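Local structure of UDP-L-Rhamnose Synthase (Acanthamoeba polyphaga mimivirus, 7JID) at residues A33-R36 and A42-R45; H63-G66 and D71-E74; M164-E169 and R173-K178. The protein makes UDP-L-rhamnose as a viral UDP-L-rhamnose synthase, an NADP-binding oxidoreductase with a Rossmann-type fold that holds the cofactor beside its UDP-sugar. All blocks are in the same frame, centred on the assembly; numbering follows the deposited sequence.

Contact 1 (A33-R36 and A42-R45); sequences AQSR and AVER. With NAP (NADP nicotinamide-adenine-dinucleotide phosphate), chain D.
Ser35 and Val43 bring the two backbones closest, their CA atoms 5.5 Å apart, where the loop of 33-36 meets the helical turn of 42-45. No hydrogen bond joins the two segments. The CB of Ser35 lies 3.8 Å from the CB of Ala42, while its OG sits over the backbone of Val43, 3.5 Å from the CA. A chi1 of 66° turns that hydroxyl toward the helix, where its hydrogen-bond partner is Glu46, one turn further on. The CG2 branch of Val43 presses on the loop at the carbonyl O of Arg36, 3.2 Å away.

Arg36 leaves the loop away from the helix, and its guanidinium reaches the cofactor. Bent at chi2 and chi3, the chain lays one face of the guanidinium over the adenine, with C2A 3.5 Å above the plane. At the guanidinium edge Arg36 NH1 bonds O2X of the 2'-phosphate and Arg36 NH2 bonds O3X, each at 2.9 Å and nearly straight. Such a two-pronged grip is consistent with selection of NADP over NAD.

The loop follows strand 29-32, an edge of the parallel sheet; Ser35 also touches Phe9 of strand 5-9, and Val43 packs on Leu93 and Ile96 of helix 79-99.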
loop_
_atom_site.group_PDB
_atom_site.type_symbol
_atom_site.label_atom_id
_atom_site.label_comp_id
_atom_site.label_asym_id
_atom_site.label_seq_id
_atom_site.Cartn_x
_atom_site.Cartn_y
_atom_site.Cartn_z
ATOM N N ALA A 33 17.991 -12.272 -9.436
ATOM C CA ALA A 33 17.667 -12.419 -8.003
ATOM C C ALA A 33 16.897 -13.720 -7.787
ATOM O O ALA A 33 15.929 -14.023 -8.512
ATOM C CB ALA A 33 16.893 -11.221 -7.493
ATOM N N GLN A 34 17.326 -14.491 -6.789
ATOM C CA GLN A 34 16.589 -15.698 -6.346
ATOM C C GLN A 34 15.535 -15.338 -5.295
ATOM O O GLN A 34 14.583 -16.136 -5.143
ATOM C CB GLN A 34 17.573 -16.739 -5.818
ATOM C CG GLN A 34 18.528 -17.200 -6.912
ATOM C CD GLN A 34 17.791 -17.707 -8.125
ATOM O OE1 GLN A 34 17.848 -17.120 -9.214
ATOM N NE2 GLN A 34 17.058 -18.792 -7.942
ATOM N N SER A 35 15.662 -14.210 -4.596
ATOM C CA SER A 35 14.719 -13.848 -3.504
ATOM C C SER A 35 13.466 -13.191 -4.100
ATOM O O SER A 35 13.581 -12.565 -5.161
ATOM C CB SER A 35 15.368 -12.986 -2.452
ATOM O OG SER A 35 15.735 -11.723 -2.964
ATOM N N ARG A 36 12.322 -13.401 -3.453
ATOM C CA ARG A 36 11.072 -12.655 -3.730
ATOM C C ARG A 36 11.212 -11.289 -3.063
ATOM O O ARG A 36 11.699 -11.201 -1.927
ATOM C CB ARG A 36 9.854 -13.452 -3.265
ATOM C CG ARG A 36 9.728 -14.845 -3.875
ATOM C CD ARG A 36 9.740 -14.794 -5.368
ATOM N NE ARG A 36 8.527 -14.151 -5.886
ATOM C CZ ARG A 36 8.171 -14.221 -7.159
ATOM N NH1 ARG A 36 8.942 -14.847 -8.025
ATOM N NH2 ARG A 36 7.038 -13.709 -7.577
ATOM N N ALA A 42 14.990 -12.425 3.042
ATOM C CA ALA A 42 15.719 -13.117 1.950
ATOM C C ALA A 42 16.404 -12.081 1.032
ATOM O O ALA A 42 17.558 -12.312 0.575
ATOM C CB ALA A 42 14.807 -14.023 1.178
ATOM N N VAL A 43 15.731 -10.956 0.763
ATOM C CA VAL A 43 16.300 -9.882 -0.097
ATOM C C VAL A 43 17.591 -9.373 0.563
ATOM O O VAL A 43 18.637 -9.242 -0.140
ATOM C CB VAL A 43 15.297 -8.725 -0.256
ATOM C CG1 VAL A 43 15.978 -7.520 -0.869
ATOM C CG2 VAL A 43 14.086 -9.179 -1.056
ATOM N N GLU A 44 17.543 -9.087 1.864
ATOM C CA GLU A 44 18.723 -8.498 2.542
ATOM C C GLU A 44 19.837 -9.545 2.567
ATOM O O GLU A 44 20.979 -9.159 2.335
ATOM C CB GLU A 44 18.399 -8.022 3.948
ATOM C CG GLU A 44 19.637 -7.488 4.637
ATOM C CD GLU A 44 19.376 -6.597 5.817
ATOM O OE1 GLU A 44 18.202 -6.463 6.216
ATOM O OE2 GLU A 44 20.348 -6.025 6.321
ATOM N N ARG A 45 19.522 -10.818 2.792
ATOM C CA ARG A 45 20.558 -11.881 2.744
ATOM C C ARG A 45 21.166 -11.901 1.337
ATOM O O ARG A 45 22.416 -11.990 1.230
ATOM C CB ARG A 45 19.990 -13.242 3.152
ATOM C CG ARG A 45 19.742 -13.405 4.649
ATOM C CD ARG A 45 19.413 -14.874 4.972
ATOM N NE ARG A 45 18.180 -15.391 4.371
ATOM C CZ ARG A 45 16.945 -15.207 4.863
ATOM N NH1 ARG A 45 16.757 -14.505 5.969
ATOM N NH2 ARG A 45 15.896 -15.718 4.241
HETATM P PA NAP D . 6.013 -9.456 -16.504
HETATM O O1A NAP D . 6.459 -10.116 -17.788
HETATM O O2A NAP D . 4.807 -9.992 -15.797
HETATM O O5B NAP D . 7.309 -9.525 -15.597
HETATM C C5B NAP D . 7.218 -9.309 -14.188
HETATM C C4B NAP D . 8.209 -10.125 -13.372
HETATM O O4B NAP D . 8.188 -9.746 -12.003
HETATM C C3B NAP D . 7.835 -11.597 -13.473
HETATM O O3B NAP D . 9.084 -12.236 -13.830
HETATM C C2B NAP D . 7.397 -11.923 -12.051
HETATM O O2B NAP D . 7.874 -13.190 -11.711
HETATM C C1B NAP D . 8.133 -10.900 -11.189
HETATM N N9A NAP D . 7.607 -10.594 -9.873
HETATM C C8A NAP D . 6.401 -10.128 -9.579
HETATM N N7A NAP D . 6.284 -9.919 -8.266
HETATM C C5A NAP D . 7.447 -10.276 -7.706
HETATM C C6A NAP D . 7.925 -10.322 -6.379
HETATM N N6A NAP D . 7.134 -9.939 -5.402
HETATM N N1A NAP D . 9.209 -10.788 -6.198
HETATM C C2A NAP D . 9.960 -11.144 -7.250
HETATM N N3A NAP D . 9.588 -11.148 -8.540
HETATM C C4A NAP D . 8.326 -10.696 -8.775
HETATM O O3 NAP D . 5.735 -7.873 -16.603
HETATM P PN NAP D . 6.627 -6.766 -17.390
HETATM O O1N NAP D . 5.579 -6.193 -18.330
HETATM O O2N NAP D . 7.990 -7.171 -17.765
HETATM O O5D NAP D . 6.705 -5.654 -16.266
HETATM C C5D NAP D . 7.713 -5.380 -15.303
HETATM C C4D NAP D . 7.072 -4.507 -14.183
HETATM O O4D NAP D . 7.771 -3.304 -14.133
HETATM C C3D NAP D . 5.651 -4.165 -14.579
HETATM O O3D NAP D . 4.886 -3.544 -13.478
HETATM C C2D NAP D . 6.103 -3.289 -15.771
HETATM O O2D NAP D . 5.163 -2.385 -16.370
HETATM C C1D NAP D . 7.254 -2.503 -15.202
HETATM P P2B NAP D . 6.885 -14.348 -11.267
HETATM O O1X NAP D . 6.237 -14.911 -12.458
HETATM O O2X NAP D . 7.970 -15.303 -10.735
HETATM O O3X NAP D . 5.869 -13.919 -10.202
#

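Contact 2 (H63-G66 and D71-E74); sequences HGPG and DYLE. With NAP (NADP nicotinamide-adenine-dinucleotide phosphate), chain D.
The peptide joining His63 to Gly64 lies across one face of the Tyr72 ring, in a loop of the Rossmann-type fold that runs from strand 54-57 to helix 79-99. The backbones are nearest at His63 and Tyr72, and Tyr72 belongs to a short 3-10 segment, 71-74.

Packing on the ring dominates. Gly64 makes a CH-pi interaction, its CA 3.8 Å from the ring centroid and 23° off the normal, therefore over the face though displaced toward the rim. The same face receives the carbonyl of His63, whose carbon stands 3.7 Å from the CG of Tyr72. Beyond the glycine, the CD of Pro65 approaches the CE2 of Tyr72 obliquely at 3.7 Å. Tyr72 has its CG anti to the backbone N (chi1 166°), which carries the ring across to the loop of 63-66.

No hydrogen bond crosses between the segments; polar groups bond within 71-74 or to other residues. The Tyr72 hydroxyl, at the far end of the ring, is hydrogen-bonded to Glu81 of helix 79-99, so the ring is held at both its face and its end. Within the 3-10 segment, the N of Glu74 bonds the O of Asp71, and the carboxylate of Asp71 forms a salt bridge with Arg257.

Ligand binding falls to His63, whose side chain starts away from Tyr72; with CG between the backbone N and carbonyl carbon, the imidazole swings round to the NADP pyrophosphate. The imidazole meets the phosphate with its edge, in plane: NE2 donates to O2A of the cofactor at 2.9 Å, with an N-H...O angle of 159°.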
loop_
_atom_site.group_PDB
_atom_site.type_symbol
_atom_site.label_atom_id
_atom_site.label_comp_id
_atom_site.label_asym_id
_atom_site.label_seq_id
_atom_site.Cartn_x
_atom_site.Cartn_y
_atom_site.Cartn_z
ATOM N N HIS A 63 -1.174 -8.975 -14.799
ATOM C CA HIS A 63 -1.933 -9.984 -15.592
ATOM C C HIS A 63 -1.834 -11.286 -14.830
ATOM O O HIS A 63 -0.915 -11.442 -13.982
ATOM C CB HIS A 63 -1.355 -10.172 -17.010
ATOM C CG HIS A 63 0.063 -10.622 -17.008
ATOM N ND1 HIS A 63 0.434 -11.952 -17.204
ATOM C CD2 HIS A 63 1.204 -9.937 -16.804
ATOM C CE1 HIS A 63 1.746 -12.047 -17.119
ATOM N NE2 HIS A 63 2.246 -10.830 -16.844
ATOM N N GLY A 64 -2.608 -12.259 -15.252
ATOM C CA GLY A 64 -2.549 -13.581 -14.619
ATOM C C GLY A 64 -3.603 -14.471 -15.235
ATOM O O GLY A 64 -4.163 -14.128 -16.277
ATOM N N PRO A 65 -3.858 -15.631 -14.600
ATOM C CA PRO A 65 -4.781 -16.623 -15.158
ATOM C C PRO A 65 -6.154 -15.999 -15.442
ATOM O O PRO A 65 -6.746 -15.317 -14.578
ATOM C CB PRO A 65 -4.756 -17.714 -14.073
ATOM C CG PRO A 65 -3.358 -17.587 -13.468
ATOM C CD PRO A 65 -3.194 -16.083 -13.361
ATOM N N GLY A 66 -6.607 -16.140 -16.690
ATOM C CA GLY A 66 -7.945 -15.671 -17.091
ATOM C C GLY A 66 -7.927 -14.239 -17.595
ATOM O O GLY A 66 -8.892 -13.851 -18.259
ATOM N N ASP A 71 -6.862 -6.001 -15.533
ATOM C CA ASP A 71 -8.195 -6.402 -15.048
ATOM C C ASP A 71 -8.063 -7.557 -14.041
ATOM O O ASP A 71 -8.960 -7.756 -13.206
ATOM C CB ASP A 71 -9.070 -6.806 -16.233
ATOM C CG ASP A 71 -9.754 -5.624 -16.877
ATOM O OD1 ASP A 71 -9.440 -4.500 -16.476
ATOM O OD2 ASP A 71 -10.716 -5.868 -17.662
ATOM N N TYR A 72 -6.974 -8.305 -14.127
ATOM C CA TYR A 72 -6.670 -9.491 -13.294
ATOM C C TYR A 72 -6.823 -9.055 -11.836
ATOM O O TYR A 72 -7.318 -9.820 -10.997
ATOM C CB TYR A 72 -5.265 -10.000 -13.598
ATOM C CG TYR A 72 -4.741 -10.986 -12.588
ATOM C CD1 TYR A 72 -3.814 -10.622 -11.621
ATOM C CD2 TYR A 72 -5.186 -12.286 -12.617
ATOM C CE1 TYR A 72 -3.373 -11.524 -10.665
ATOM C CE2 TYR A 72 -4.736 -13.205 -11.688
ATOM C CZ TYR A 72 -3.807 -12.841 -10.731
ATOM O OH TYR A 72 -3.414 -13.781 -9.808
ATOM N N LEU A 73 -6.349 -7.841 -11.484
ATOM C CA LEU A 73 -6.292 -7.397 -10.067
ATOM C C LEU A 73 -7.653 -7.000 -9.511
ATOM O O LEU A 73 -7.718 -6.771 -8.311
ATOM C CB LEU A 73 -5.324 -6.218 -9.897
ATOM C CG LEU A 73 -3.906 -6.505 -10.372
ATOM C CD1 LEU A 73 -3.120 -5.213 -10.519
ATOM C CD2 LEU A 73 -3.239 -7.461 -9.407
ATOM N N GLU A 74 -8.712 -6.940 -10.332
ATOM C CA GLU A 74 -10.037 -6.485 -9.836
ATOM C C GLU A 74 -10.809 -7.650 -9.187
ATOM O O GLU A 74 -11.783 -7.368 -8.473
ATOM C CB GLU A 74 -10.820 -5.831 -10.972
ATOM C CG GLU A 74 -10.079 -4.670 -11.624
ATOM C CD GLU A 74 -9.739 -3.530 -10.677
ATOM O OE1 GLU A 74 -10.298 -3.511 -9.548
ATOM O OE2 GLU A 74 -8.918 -2.650 -11.052
HETATM P PA NAP D . 6.013 -9.456 -16.504
HETATM O O1A NAP D . 6.459 -10.116 -17.788
HETATM O O2A NAP D . 4.807 -9.992 -15.797
HETATM O O5B NAP D . 7.309 -9.525 -15.597
HETATM C C5B NAP D . 7.218 -9.309 -14.188
HETATM C C4B NAP D . 8.209 -10.125 -13.372
HETATM O O4B NAP D . 8.188 -9.746 -12.003
HETATM C C3B NAP D . 7.835 -11.597 -13.473
HETATM O O3B NAP D . 9.084 -12.236 -13.830
HETATM C C2B NAP D . 7.397 -11.923 -12.051
HETATM O O2B NAP D . 7.874 -13.190 -11.711
HETATM C C1B NAP D . 8.133 -10.900 -11.189
HETATM N N9A NAP D . 7.607 -10.594 -9.873
HETATM C C8A NAP D . 6.401 -10.128 -9.579
HETATM N N7A NAP D . 6.284 -9.919 -8.266
HETATM C C5A NAP D . 7.447 -10.276 -7.706
HETATM C C6A NAP D . 7.925 -10.322 -6.379
HETATM N N6A NAP D . 7.134 -9.939 -5.402
HETATM N N1A NAP D . 9.209 -10.788 -6.198
HETATM C C2A NAP D . 9.960 -11.144 -7.250
HETATM N N3A NAP D . 9.588 -11.148 -8.540
HETATM C C4A NAP D . 8.326 -10.696 -8.775
HETATM O O3 NAP D . 5.735 -7.873 -16.603
HETATM P PN NAP D . 6.627 -6.766 -17.390
HETATM O O1N NAP D . 5.579 -6.193 -18.330
HETATM O O2N NAP D . 7.990 -7.171 -17.765
HETATM O O5D NAP D . 6.705 -5.654 -16.266
HETATM C C5D NAP D . 7.713 -5.380 -15.303
HETATM C C4D NAP D . 7.072 -4.507 -14.183
HETATM O O4D NAP D . 7.771 -3.304 -14.133
HETATM C C3D NAP D . 5.651 -4.165 -14.579
HETATM O O3D NAP D . 4.886 -3.544 -13.478
HETATM C C2D NAP D . 6.103 -3.289 -15.771
HETATM O O2D NAP D . 5.163 -2.385 -16.370
HETATM C C1D NAP D . 7.254 -2.503 -15.202
HETATM P P2B NAP D . 6.885 -14.348 -11.267
HETATM O O1X NAP D . 6.237 -14.911 -12.458
HETATM O O2X NAP D . 7.970 -15.303 -10.735
HETATM O O3X NAP D . 5.869 -13.919 -10.202
#

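Contact 3 (M164-E169 and R173-K178); sequences MPITIE and RSFITK. With AWU ([[(2~{R},3~{S},4~{R},5~{R})-5-[2,4-bis(oxidanylidene)pyrimidin-1-yl]-3,4-bis(oxidanyl)oxolan-2-yl]methoxy-oxidanyl-phosphoryl] [(2~{R},3~{R},4~{R},5~{R},6~{S})-6-methyl-3,4,5-tris(oxidanyl)oxan-2-yl] hydrogen phosphate), chain C.
Phe175, the first residue of helix 175-181, donates its N to the carbonyl O of Pro165 at 3.0 Å, and Ser174 is the N-cap. The loop of 164-169 thus fastens the start of a helix that lines the UDP-rhamnose pocket.

The tight part is apolar. Met164 and Phe175 run side by side, with CB of Met164 3.5 Å from CD1 of the ring. The sulfur follows in an oblique Met-aromatic contact, 4.7 Å from the centroid. Ile166 crosses Phe175 and Ile176 obliquely, its CG2 meeting the CD1 of Ile176 at 3.7 Å.

Water enters the more polar part. The Ser174 OG, anti to its own N at chi1 176°, accepts a nearly straight bond from the N of Thr167 and donates to a water that donates to the Thr167 O. A second water bridges the carbonyls of Pro165 and Arg173, giving the Pro165 O two donors.

Both segments hold the nucleotide sugar. The N of Met164 donates to the sugar hydroxyl O3', and the CE1 of Phe175 touches C4C of the ribose, obliquely to the ring. Lys178, bent at chi3, reaches the diphosphate, its NZ 2.8 Å from O3A and 3.1 Å from O2A.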
loop_
_atom_site.group_PDB
_atom_site.type_symbol
_atom_site.label_atom_id
_atom_site.label_comp_id
_atom_site.label_asym_id
_atom_site.label_seq_id
_atom_site.Cartn_x
_atom_site.Cartn_y
_atom_site.Cartn_z
ATOM N N MET A 164 2.383 2.136 -21.374
ATOM C CA MET A 164 1.988 1.473 -22.647
ATOM C C MET A 164 3.230 1.046 -23.429
ATOM O O MET A 164 3.430 1.373 -24.620
ATOM C CB MET A 164 1.155 2.433 -23.489
ATOM C CG MET A 164 -0.071 2.872 -22.693
ATOM S SD MET A 164 -1.004 4.164 -23.484
ATOM C CE MET A 164 -2.498 4.126 -22.500
ATOM N N PRO A 165 4.133 0.255 -22.797
ATOM C CA PRO A 165 5.389 -0.069 -23.449
ATOM C C PRO A 165 5.242 -0.851 -24.758
ATOM O O PRO A 165 4.357 -1.712 -24.875
ATOM C CB PRO A 165 6.135 -0.944 -22.442
ATOM C CG PRO A 165 5.107 -1.367 -21.440
ATOM C CD PRO A 165 4.045 -0.267 -21.428
ATOM N N ILE A 166 6.071 -0.482 -25.746
ATOM C CA ILE A 166 6.070 -1.013 -27.137
ATOM C C ILE A 166 7.440 -1.621 -27.448
ATOM O O ILE A 166 8.434 -1.046 -27.021
ATOM C CB ILE A 166 5.753 0.116 -28.116
ATOM C CG1 ILE A 166 4.312 0.625 -27.977
ATOM C CG2 ILE A 166 6.047 -0.286 -29.559
ATOM C CD1 ILE A 166 4.127 2.007 -28.527
ATOM N N THR A 167 7.455 -2.783 -28.069
ATOM C CA THR A 167 8.683 -3.342 -28.675
ATOM C C THR A 167 8.456 -3.577 -30.161
ATOM O O THR A 167 7.289 -3.794 -30.566
ATOM C CB THR A 167 9.109 -4.625 -27.953
ATOM O OG1 THR A 167 8.003 -5.538 -27.965
ATOM C CG2 THR A 167 9.609 -4.338 -26.552
ATOM N N ILE A 168 9.537 -3.544 -30.929
ATOM C CA ILE A 168 9.549 -3.912 -32.370
ATOM C C ILE A 168 9.116 -5.373 -32.462
ATOM O O ILE A 168 8.196 -5.676 -33.226
ATOM C CB ILE A 168 10.940 -3.680 -32.982
ATOM C CG1 ILE A 168 11.353 -2.209 -32.933
ATOM C CG2 ILE A 168 10.984 -4.278 -34.381
ATOM C CD1 ILE A 168 12.866 -1.984 -33.002
ATOM N N GLU A 169 9.716 -6.223 -31.648
ATOM C CA GLU A 169 9.314 -7.657 -31.611
ATOM C C GLU A 169 7.880 -7.741 -31.068
ATOM O O GLU A 169 7.637 -7.172 -30.024
ATOM C CB GLU A 169 10.274 -8.457 -30.728
ATOM C CG GLU A 169 10.115 -9.960 -30.919
ATOM C CD GLU A 169 10.979 -10.835 -30.026
ATOM O OE1 GLU A 169 11.917 -10.314 -29.400
ATOM O OE2 GLU A 169 10.702 -12.028 -29.955
ATOM N N ARG A 173 2.603 -8.815 -24.239
ATOM C CA ARG A 173 2.707 -7.651 -23.326
ATOM C C ARG A 173 2.830 -6.320 -24.100
ATOM O O ARG A 173 2.539 -5.252 -23.495
ATOM C CB ARG A 173 3.913 -7.824 -22.392
ATOM C CG ARG A 173 3.863 -9.018 -21.434
ATOM C CD ARG A 173 3.032 -8.813 -20.167
ATOM N NE ARG A 173 1.602 -9.020 -20.399
ATOM C CZ ARG A 173 1.019 -10.201 -20.607
ATOM N NH1 ARG A 173 1.738 -11.311 -20.616
ATOM N NH2 ARG A 173 -0.293 -10.282 -20.794
ATOM N N SER A 174 3.286 -6.350 -25.355
ATOM C CA SER A 174 3.591 -5.145 -26.162
ATOM C C SER A 174 2.300 -4.441 -26.591
ATOM O O SER A 174 1.371 -5.076 -27.091
ATOM C CB SER A 174 4.436 -5.453 -27.349
ATOM O OG SER A 174 4.621 -4.299 -28.141
ATOM N N PHE A 175 2.227 -3.133 -26.376
ATOM C CA PHE A 175 0.990 -2.350 -26.640
ATOM C C PHE A 175 0.512 -2.584 -28.079
ATOM O O PHE A 175 -0.693 -2.720 -28.280
ATOM C CB PHE A 175 1.266 -0.871 -26.358
ATOM C CG PHE A 175 0.128 0.066 -26.623
ATOM C CD1 PHE A 175 -0.762 0.381 -25.606
ATOM C CD2 PHE A 175 -0.005 0.665 -27.870
ATOM C CE1 PHE A 175 -1.768 1.302 -25.855
ATOM C CE2 PHE A 175 -1.057 1.546 -28.128
ATOM C CZ PHE A 175 -1.922 1.855 -27.114
ATOM N N ILE A 176 1.399 -2.553 -29.072
ATOM C CA ILE A 176 1.005 -2.699 -30.498
ATOM C C ILE A 176 0.442 -4.108 -30.698
ATOM O O ILE A 176 -0.653 -4.220 -31.313
ATOM C CB ILE A 176 2.163 -2.390 -31.450
ATOM C CG1 ILE A 176 2.559 -0.915 -31.348
ATOM C CG2 ILE A 176 1.811 -2.811 -32.867
ATOM C CD1 ILE A 176 3.587 -0.455 -32.362
ATOM N N THR A 177 1.103 -5.140 -30.176
ATOM C CA THR A 177 0.555 -6.528 -30.291
ATOM C C THR A 177 -0.867 -6.544 -29.727
ATOM O O THR A 177 -1.805 -7.149 -30.347
ATOM C CB THR A 177 1.431 -7.561 -29.579
ATOM O OG1 THR A 177 2.766 -7.303 -30.010
ATOM C CG2 THR A 177 1.011 -8.979 -29.911
ATOM N N LYS A 178 -1.034 -5.964 -28.553
ATOM C CA LYS A 178 -2.350 -5.972 -27.884
ATOM C C LYS A 178 -3.369 -5.265 -28.773
ATOM O O LYS A 178 -4.433 -5.882 -29.024
ATOM C CB LYS A 178 -2.233 -5.384 -26.468
ATOM C CG LYS A 178 -1.520 -6.357 -25.539
ATOM C CD LYS A 178 -1.694 -6.127 -24.081
ATOM C CE LYS A 178 -1.046 -4.843 -23.668
ATOM N NZ LYS A 178 -1.331 -4.555 -22.243
HETATM P PA AWU C . -4.730 -3.178 -21.841
HETATM O O1A AWU C . -5.933 -3.455 -21.021
HETATM O O2A AWU C . -4.300 -4.215 -22.865
HETATM O O3A AWU C . -3.308 -3.006 -21.063
HETATM P PB AWU C . -3.089 -2.560 -19.491
HETATM O O1B AWU C . -3.840 -1.275 -19.065
HETATM O O2B AWU C . -3.225 -3.825 -18.616
HETATM O O3B AWU C . -1.552 -2.135 -19.626
HETATM C "C5'" AWU C . 0.928 -1.642 -17.028
HETATM O "O5'" AWU C . 0.201 -2.177 -18.118
HETATM C "C4'" AWU C . 1.629 -0.366 -17.462
HETATM O "O4'" AWU C . 2.242 0.313 -16.343
HETATM C "C3'" AWU C . 0.621 0.552 -18.072
HETATM O "O3'" AWU C . 1.317 1.581 -18.724
HETATM C "C2'" AWU C . -0.216 -0.115 -19.160
HETATM C "C1'" AWU C . -0.749 -1.409 -18.729
HETATM N N1 AWU C . -7.999 -1.206 -25.360
HETATM C C2 AWU C . -8.817 -1.086 -26.470
HETATM O O2 AWU C . -8.616 -0.172 -27.296
HETATM N N3 AWU C . -9.747 -2.065 -26.702
HETATM C C4 AWU C . -9.988 -3.057 -25.803
HETATM O O4 AWU C . -10.862 -3.948 -26.112
HETATM C C5 AWU C . -9.149 -3.188 -24.696
HETATM C C6 AWU C . -8.218 -2.192 -24.418
HETATM C C1C AWU C . -6.958 -0.177 -25.076
HETATM C C2C AWU C . -6.927 0.399 -23.660
HETATM C C3C AWU C . -5.435 0.792 -23.514
HETATM C C4C AWU C . -4.772 -0.257 -24.347
HETATM C C5C AWU C . -4.030 -1.327 -23.576
HETATM C "C6'" AWU C . 1.908 -2.747 -16.640
HETATM O "O2'" AWU C . 0.648 -0.436 -20.229
HETATM O O2C AWU C . -7.767 1.525 -23.614
HETATM O O3C AWU C . -5.176 2.033 -24.147
HETATM O O4C AWU C . -5.768 -0.939 -25.097
HETATM O O5C AWU C . -4.947 -1.812 -22.568
HETATM O O HOH W 1 2.307 -2.644 -23.084
HETATM O O HOH W 2 4.597 -4.882 -30.688
#

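Overall arrangement
From the surface inward, the three contacts follow the ligands. Contact 1, at an edge of the sheet, and contact 2, in the loop before helix 79-99, are both partly buried and share the cofactor: one engages its adenosine end, the other its pyrophosphate. Their centres are 26 Å apart, and helix 79-99 borders both. Contact 3 is buried, lies nearest the centre of the chain and serves the UDP-sugar instead. It alone has direct hydrogen bonds between its segments, whereas the other two pair theirs by packing and spend their polar groups on ligands and neighbours. Contacts 2 and 3 meet where His63 packs on Arg173, between the two ligand sites.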